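Local coordinates for protein 1,3-alpha-isomaltosidase (Kribbella flavida DSM 17836, PDB 5X3I) that hydrolyses the alpha-1,3-glucosidic linkages of the cyclic tetrasaccharide cyclobis-(1-6)-alpha-nigerosyl inside the cell, releasing isomaltose, at residues A[44-49]-A[163-168]; A[480-483]-A[487-490]. The protein carries 1 engineered substitution. All coordinates share one frame; numbering follows the deposited sequence.

Contact 1: A[44-49]-A[163-168]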
ATOM      1  N   LEU A  44      -5.617 -19.896  17.651  1.00 22.43           N
ATOM      2  CA  LEU A  44      -6.783 -20.771  17.568  1.00 22.92           C
ATOM      3  C   LEU A  44      -6.398 -22.136  16.994  1.00 24.29           C
ATOM      4  O   LEU A  44      -6.486 -22.359  15.795  1.00 25.53           O
ATOM      5  CB  LEU A  44      -7.879 -20.130  16.714  1.00 24.46           C
ATOM      6  CG  LEU A  44      -9.187 -20.907  16.550  1.00 26.98           C
ATOM      7  CD1 LEU A  44      -9.865 -21.087  17.883  1.00 22.54           C
ATOM      8  CD2 LEU A  44     -10.115 -20.194  15.572  1.00 21.24           C
ATOM      9  N   PRO A  45      -5.964 -23.059  17.857  1.00 24.55           N
ATOM     10  CA  PRO A  45      -5.526 -24.378  17.388  1.00 26.97           C
ATOM     11  C   PRO A  45      -6.697 -25.238  16.952  1.00 26.50           C
ATOM     12  O   PRO A  45      -7.785 -25.100  17.504  1.00 27.55           O
ATOM     13  CB  PRO A  45      -4.844 -24.988  18.619  1.00 26.25           C
ATOM     14  CG  PRO A  45      -4.742 -23.878  19.616  1.00 27.80           C
ATOM     15  CD  PRO A  45      -5.845 -22.934  19.314  1.00 25.70           C
ATOM     16  N   LEU A  46      -6.485 -26.098  15.966  1.00 27.14           N
ATOM     17  CA  LEU A  46      -7.482 -27.105  15.633  1.00 27.42           C
ATOM     18  C   LEU A  46      -7.492 -28.161  16.727  1.00 29.57           C
ATOM     19  O   LEU A  46      -6.468 -28.408  17.359  1.00 30.10           O
ATOM     20  CB  LEU A  46      -7.192 -27.746  14.277  1.00 26.01           C
ATOM     21  CG  LEU A  46      -7.213 -26.810  13.068  1.00 28.66           C
ATOM     22  CD1 LEU A  46      -6.987 -27.584  11.783  1.00 33.14           C
ATOM     23  CD2 LEU A  46      -8.522 -26.061  13.012  1.00 25.16           C
ATOM     24  N   ALA A  47      -8.648 -28.766  16.966  1.00 28.38           N
ATOM     25  CA  ALA A  47      -8.714 -29.919  17.856  1.00 31.39           C
ATOM     26  C   ALA A  47      -7.747 -30.979  17.354  1.00 31.07           C
ATOM     27  O   ALA A  47      -7.761 -31.330  16.180  1.00 33.02           O
ATOM     28  CB  ALA A  47     -10.130 -30.469  17.928  1.00 32.52           C
ATOM     29  N   GLY A  48      -6.882 -31.461  18.236  1.00 32.48           N
ATOM     30  CA  GLY A  48      -5.892 -32.444  17.845  1.00 36.16           C
ATOM     31  C   GLY A  48      -4.510 -31.851  17.659  1.00 40.11           C
ATOM     32  O   GLY A  48      -3.518 -32.571  17.675  1.00 40.34           O
ATOM     33  N   GLU A  49      -4.449 -30.535  17.484  1.00 39.07           N
ATOM     34  CA  GLU A  49      -3.182 -29.835  17.341  1.00 35.25           C
ATOM     35  C   GLU A  49      -2.596 -29.508  18.697  1.00 37.40           C
ATOM     36  O   GLU A  49      -3.320 -29.140  19.616  1.00 37.60           O
ATOM     37  CB  GLU A  49      -3.352 -28.537  16.546  1.00 37.89           C
ATOM     38  CG  GLU A  49      -3.451 -28.701  15.043  1.00 38.88           C
ATOM     39  CD  GLU A  49      -3.384 -27.366  14.315  1.00 43.55           C
ATOM     40  OE1 GLU A  49      -2.993 -27.361  13.128  1.00 53.00           O
ATOM     41  OE2 GLU A  49      -3.722 -26.326  14.924  1.00 36.69           O
ATOM     42  N   GLU A 163     -17.762 -24.735   4.283  1.00 26.83           N
ATOM     43  CA  GLU A 163     -17.504 -25.210   5.631  1.00 26.64           C
ATOM     44  C   GLU A 163     -17.201 -24.072   6.599  1.00 27.16           C
ATOM     45  O   GLU A 163     -16.866 -22.956   6.189  1.00 26.14           O
ATOM     46  CB  GLU A 163     -16.362 -26.223   5.631  1.00 26.80           C
ATOM     47  CG  GLU A 163     -15.113 -25.774   4.904  1.00 31.64           C
ATOM     48  CD  GLU A 163     -14.041 -26.843   4.905  1.00 33.37           C
ATOM     49  OE1 GLU A 163     -14.240 -27.863   5.592  1.00 30.20           O
ATOM     50  OE2 GLU A 163     -13.006 -26.667   4.222  1.00 35.54           O
ATOM     51  N   TRP A 164     -17.325 -24.374   7.885  1.00 25.75           N
ATOM     52  CA  TRP A 164     -17.211 -23.396   8.948  1.00 24.13           C
ATOM     53  C   TRP A 164     -16.234 -23.855  10.011  1.00 24.75           C
ATOM     54  O   TRP A 164     -16.225 -25.026  10.389  1.00 26.15           O
ATOM     55  CB  TRP A 164     -18.578 -23.145   9.570  1.00 24.06           C
ATOM     56  CG  TRP A 164     -19.598 -22.857   8.546  1.00 28.64           C
ATOM     57  CD1 TRP A 164     -20.448 -23.744   7.961  1.00 30.05           C
ATOM     58  CD2 TRP A 164     -19.861 -21.588   7.942  1.00 30.06           C
ATOM     59  NE1 TRP A 164     -21.237 -23.106   7.040  1.00 31.63           N
ATOM     60  CE2 TRP A 164     -20.897 -21.779   7.009  1.00 31.89           C
ATOM     61  CE3 TRP A 164     -19.328 -20.308   8.107  1.00 28.11           C
ATOM     62  CZ2 TRP A 164     -21.407 -20.739   6.239  1.00 30.64           C
ATOM     63  CZ3 TRP A 164     -19.843 -19.271   7.343  1.00 28.33           C
ATOM     64  CH2 TRP A 164     -20.870 -19.494   6.422  1.00 31.59           C
ATOM     65  N   LEU A 165     -15.404 -22.934  10.485  1.00 24.75           N
ATOM     66  CA  LEU A 165     -14.483 -23.227  11.569  1.00 23.12           C
ATOM     67  C   LEU A 165     -15.142 -22.833  12.873  1.00 23.91           C
ATOM     68  O   LEU A 165     -15.374 -21.650  13.129  1.00 21.83           O
ATOM     69  CB  LEU A 165     -13.162 -22.486  11.389  1.00 22.31           C
ATOM     70  CG  LEU A 165     -12.086 -22.763  12.443  1.00 24.54           C
ATOM     71  CD1 LEU A 165     -11.586 -24.212  12.352  1.00 20.97           C
ATOM     72  CD2 LEU A 165     -10.926 -21.789  12.311  1.00 24.35           C
ATOM     73  N   VAL A 166     -15.453 -23.832  13.695  1.00 23.46           N
ATOM     74  CA  VAL A 166     -16.267 -23.606  14.878  1.00 22.07           C
ATOM     75  C   VAL A 166     -15.588 -24.107  16.144  1.00 22.55           C
ATOM     76  O   VAL A 166     -14.791 -25.031  16.110  1.00 27.12           O
ATOM     77  CB  VAL A 166     -17.645 -24.277  14.742  1.00 24.96           C
ATOM     78  CG1 VAL A 166     -18.314 -23.839  13.461  1.00 22.70           C
ATOM     79  CG2 VAL A 166     -17.511 -25.795  14.762  1.00 24.51           C
ATOM     80  N   SER A 167     -15.901 -23.463  17.257  1.00 24.47           N
ATOM     81  CA  SER A 167     -15.479 -23.925  18.567  1.00 26.84           C
ATOM     82  C   SER A 167     -16.596 -23.623  19.552  1.00 30.23           C
ATOM     83  O   SER A 167     -17.664 -23.153  19.160  1.00 28.80           O
ATOM     84  CB  SER A 167     -14.182 -23.246  19.007  1.00 27.99           C
ATOM     85  OG  SER A 167     -14.442 -21.955  19.528  1.00 27.45           O
ATOM     86  N   SER A 168     -16.344 -23.872  20.833  1.00 30.19           N
ATOM     87  CA  SER A 168     -17.323 -23.559  21.866  1.00 30.59           C
ATOM     88  C   SER A 168     -17.568 -22.057  21.945  1.00 32.68           C
ATOM     89  O   SER A 168     -18.579 -21.619  22.482  1.00 33.34           O
ATOM     90  CB  SER A 168     -16.862 -24.085  23.225  1.00 33.62           C
ATOM     91  OG  SER A 168     -15.733 -23.371  23.697  1.00 43.00           O
TER
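Leu44 and Leu46 meet Leu165 in a small, purely apolar contact between two N-terminal parts of the chain: the loop that joins strands 40-41 and 52-56, and strand 159-167 of the antiparallel sheet in the galactose mutarotase-like region. Leu165 divides its two methyls between the partners. Its CD2 faces CD2 of Leu44 at 3.7 Å, the two side chains reaching for each other tip to tip; both have CG anti to the backbone N (chi1 -179° in Leu44, -177° in Leu165), which stretches each chain across the gap. Leu46 comes in at about a right angle to Leu165, and its CD2 lies 3.6 Å from Leu165 CD1. The backbones stay well apart, with 9.0 Å between the CA atoms of Leu46 and Leu165. Ala142 and Trp144 also pack on Leu165.

The loop is held partly from within. A type II beta turn runs from Leu46 to Glu49, closed by Glu49 N to Leu46 O at 2.9 Å. The Glu49 side chain folds back so that OE2 accepts Leu46 N at 3.0 Å, the donor standing 49° out of the carboxylate plane. Outside anchors are the backbone bonds of Pro45 and Ala47 to Ala142. These hydrogen bonds probably do most to fix the loop's shape, while only methyl packing links segments 44-49 and 163-168, burying just 147 Å² between them.

Contact 2: A[480-483]-A[487-490]; sequences DLVY and RKGD
Val482 lays its CG2 methyl alongside the aliphatic chain of Lys488, 4.0 Å from CD, the two side chains pointing the same way. Lys488 is bent at chi2 (-64°), which brings CD back over the neighbouring segment, where it also lies 3.8 Å from Leu481 O. The backbones of Val482 and Lys488 form a single beta bridge. Tyr483 N donates to Arg487 O at 3.0 Å, nearly straight along the C=O axis. That same carbonyl oxygen lies in the plane of the Tyr483 ring at its edge, 3.7 Å from CD1, and farther along the ring CE1 approaches Gly489 CA. The phenol OH is held by Asn493, and the Arg487 guanidinium by Asp485.

At the other end, Leu481 O takes a weak hydrogen bond from Gly489 N at 2.8 Å, bent to 118°, and a CA-H...O contact from Lys488 CA at 3.1 Å. Gly489 lets the segments come close here: its CA rests 3.9 Å from Leu481 CB.

Lys488 is the N-cap residue of helix 489-492. This is a short loop of the family 31 TIM-barrel domain, after barrel strand 467-470, that doubles back through one bridge into a helix; the Tyr483 side chain lies about 10 Å from that of Glu474, probably an active-site residue.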
ATOM      1  N   ASP A 480      -9.388  -6.798  18.567  1.00 16.95           N
ATOM      2  CA  ASP A 480     -10.340  -6.174  19.478  1.00 16.88           C
ATOM      3  C   ASP A 480     -10.250  -4.649  19.594  1.00 21.04           C
ATOM      4  O   ASP A 480     -10.811  -4.083  20.524  1.00 19.07           O
ATOM      5  CB  ASP A 480     -10.245  -6.808  20.862  1.00 19.42           C
ATOM      6  CG  ASP A 480      -8.861  -6.770  21.417  1.00 21.39           C
ATOM      7  OD1 ASP A 480      -7.950  -6.287  20.719  1.00 23.11           O
ATOM      8  OD2 ASP A 480      -8.686  -7.238  22.552  1.00 26.12           O
ATOM      9  N   LEU A 481      -9.457  -4.000  18.747  1.00 16.88           N
ATOM     10  CA  LEU A 481      -9.424  -2.530  18.735  1.00 16.09           C
ATOM     11  C   LEU A 481     -10.834  -1.975  18.519  1.00 17.67           C
ATOM     12  O   LEU A 481     -11.675  -2.642  17.943  1.00 20.09           O
ATOM     13  CB  LEU A 481      -8.482  -2.005  17.648  1.00 16.33           C
ATOM     14  CG  LEU A 481      -7.002  -2.376  17.737  1.00 16.42           C
ATOM     15  CD1 LEU A 481      -6.189  -1.616  16.697  1.00 15.98           C
ATOM     16  CD2 LEU A 481      -6.469  -2.088  19.124  1.00 16.64           C
ATOM     17  N   VAL A 482     -11.113  -0.788  19.046  1.00 19.26           N
ATOM     18  CA  VAL A 482     -12.437  -0.193  18.905  1.00 15.01           C
ATOM     19  C   VAL A 482     -12.412   1.163  18.192  1.00 16.94           C
ATOM     20  O   VAL A 482     -11.718   2.084  18.618  1.00 18.71           O
ATOM     21  CB  VAL A 482     -13.111  -0.018  20.274  1.00 16.26           C
ATOM     22  CG1 VAL A 482     -14.492   0.619  20.119  1.00 16.22           C
ATOM     23  CG2 VAL A 482     -13.204  -1.365  20.998  1.00 18.75           C
ATOM     24  N   TYR A 483     -13.193   1.264  17.118  1.00 17.54           N
ATOM     25  CA  TYR A 483     -13.323   2.483  16.332  1.00 16.76           C
ATOM     26  C   TYR A 483     -14.650   3.153  16.616  1.00 19.41           C
ATOM     27  O   TYR A 483     -15.646   2.482  16.896  1.00 19.47           O
ATOM     28  CB  TYR A 483     -13.225   2.198  14.837  1.00 15.70           C
ATOM     29  CG  TYR A 483     -11.861   1.782  14.362  1.00 15.51           C
ATOM     30  CD1 TYR A 483     -11.519   0.444  14.284  1.00 15.59           C
ATOM     31  CD2 TYR A 483     -10.916   2.730  13.974  1.00 15.29           C
ATOM     32  CE1 TYR A 483     -10.280   0.050  13.846  1.00 16.06           C
ATOM     33  CE2 TYR A 483      -9.669   2.347  13.533  1.00 14.01           C
ATOM     34  CZ  TYR A 483      -9.357   1.000  13.468  1.00 13.38           C
ATOM     35  OH  TYR A 483      -8.133   0.595  13.031  1.00 14.90           O
ATOM     36  N   ARG A 487     -17.098  -0.211  14.483  1.00 17.60           N
ATOM     37  CA  ARG A 487     -16.365  -1.395  14.053  1.00 16.17           C
ATOM     38  C   ARG A 487     -15.253  -1.775  15.023  1.00 16.29           C
ATOM     39  O   ARG A 487     -14.642  -0.913  15.647  1.00 17.15           O
ATOM     40  CB  ARG A 487     -15.766  -1.190  12.671  1.00 15.38           C
ATOM     41  CG  ARG A 487     -16.779  -1.065  11.561  1.00 17.66           C
ATOM     42  CD  ARG A 487     -16.077  -0.921  10.238  1.00 15.24           C
ATOM     43  NE  ARG A 487     -17.003  -1.099   9.136  1.00 18.41           N
ATOM     44  CZ  ARG A 487     -17.826  -0.157   8.692  1.00 22.44           C
ATOM     45  NH1 ARG A 487     -17.840   1.044   9.253  1.00 20.20           N
ATOM     46  NH2 ARG A 487     -18.645  -0.422   7.686  1.00 23.09           N
ATOM     47  N   LYS A 488     -14.975  -3.071  15.122  1.00 18.39           N
ATOM     48  CA  LYS A 488     -13.830  -3.523  15.882  1.00 16.86           C
ATOM     49  C   LYS A 488     -12.644  -3.704  14.946  1.00 16.47           C
ATOM     50  O   LYS A 488     -12.791  -3.631  13.731  1.00 17.12           O
ATOM     51  CB  LYS A 488     -14.151  -4.832  16.608  1.00 18.95           C
ATOM     52  CG  LYS A 488     -15.402  -4.772  17.462  1.00 17.32           C
ATOM     53  CD  LYS A 488     -15.219  -3.783  18.584  1.00 24.41           C
ATOM     54  CE  LYS A 488     -16.494  -3.582  19.392  1.00 30.82           C
ATOM     55  NZ  LYS A 488     -17.512  -2.786  18.660  1.00 30.03           N
ATOM     56  N   GLY A 489     -11.485  -4.012  15.514  1.00 18.05           N
ATOM     57  CA  GLY A 489     -10.246  -4.017  14.758  1.00 17.42           C
ATOM     58  C   GLY A 489     -10.175  -5.057  13.659  1.00 20.00           C
ATOM     59  O   GLY A 489      -9.569  -4.817  12.620  1.00 15.34           O
ATOM     60  N   ASP A 490     -10.800  -6.215  13.880  1.00 19.08           N
ATOM     61  CA  ASP A 490     -10.763  -7.271  12.879  1.00 16.02           C
ATOM     62  C   ASP A 490     -11.427  -6.818  11.587  1.00 16.33           C
ATOM     63  O   ASP A 490     -11.054  -7.259  10.515  1.00 18.00           O
ATOM     64  CB  ASP A 490     -11.415  -8.564  13.404  1.00 16.87           C
ATOM     65  CG  ASP A 490     -12.900  -8.421  13.677  1.00 20.13           C
ATOM     66  OD1 ASP A 490     -13.348  -7.385  14.205  1.00 19.90           O
ATOM     67  OD2 ASP A 490     -13.631  -9.369  13.373  1.00 23.86           O
TER

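From the N terminus, the chain first passes through the loop 44-49, then builds the strands of the N-terminal region before returning along strand 159-167, where contact 1 closes a loop of more than a hundred residues. It goes on through the rest of the mutarotase-like sheets and into the TIM barrel. Contact 2 opens only after barrel strand 467-470 and closes at once, with three residues between its segments. The two are in series, neither nested nor crossed. Contact 1 joins the N-terminal domain to the mutarotase-like sheet; contact 2 shapes one barrel loop locally. Their centres lie 23 Å apart, with about 12 Å between nearest atoms.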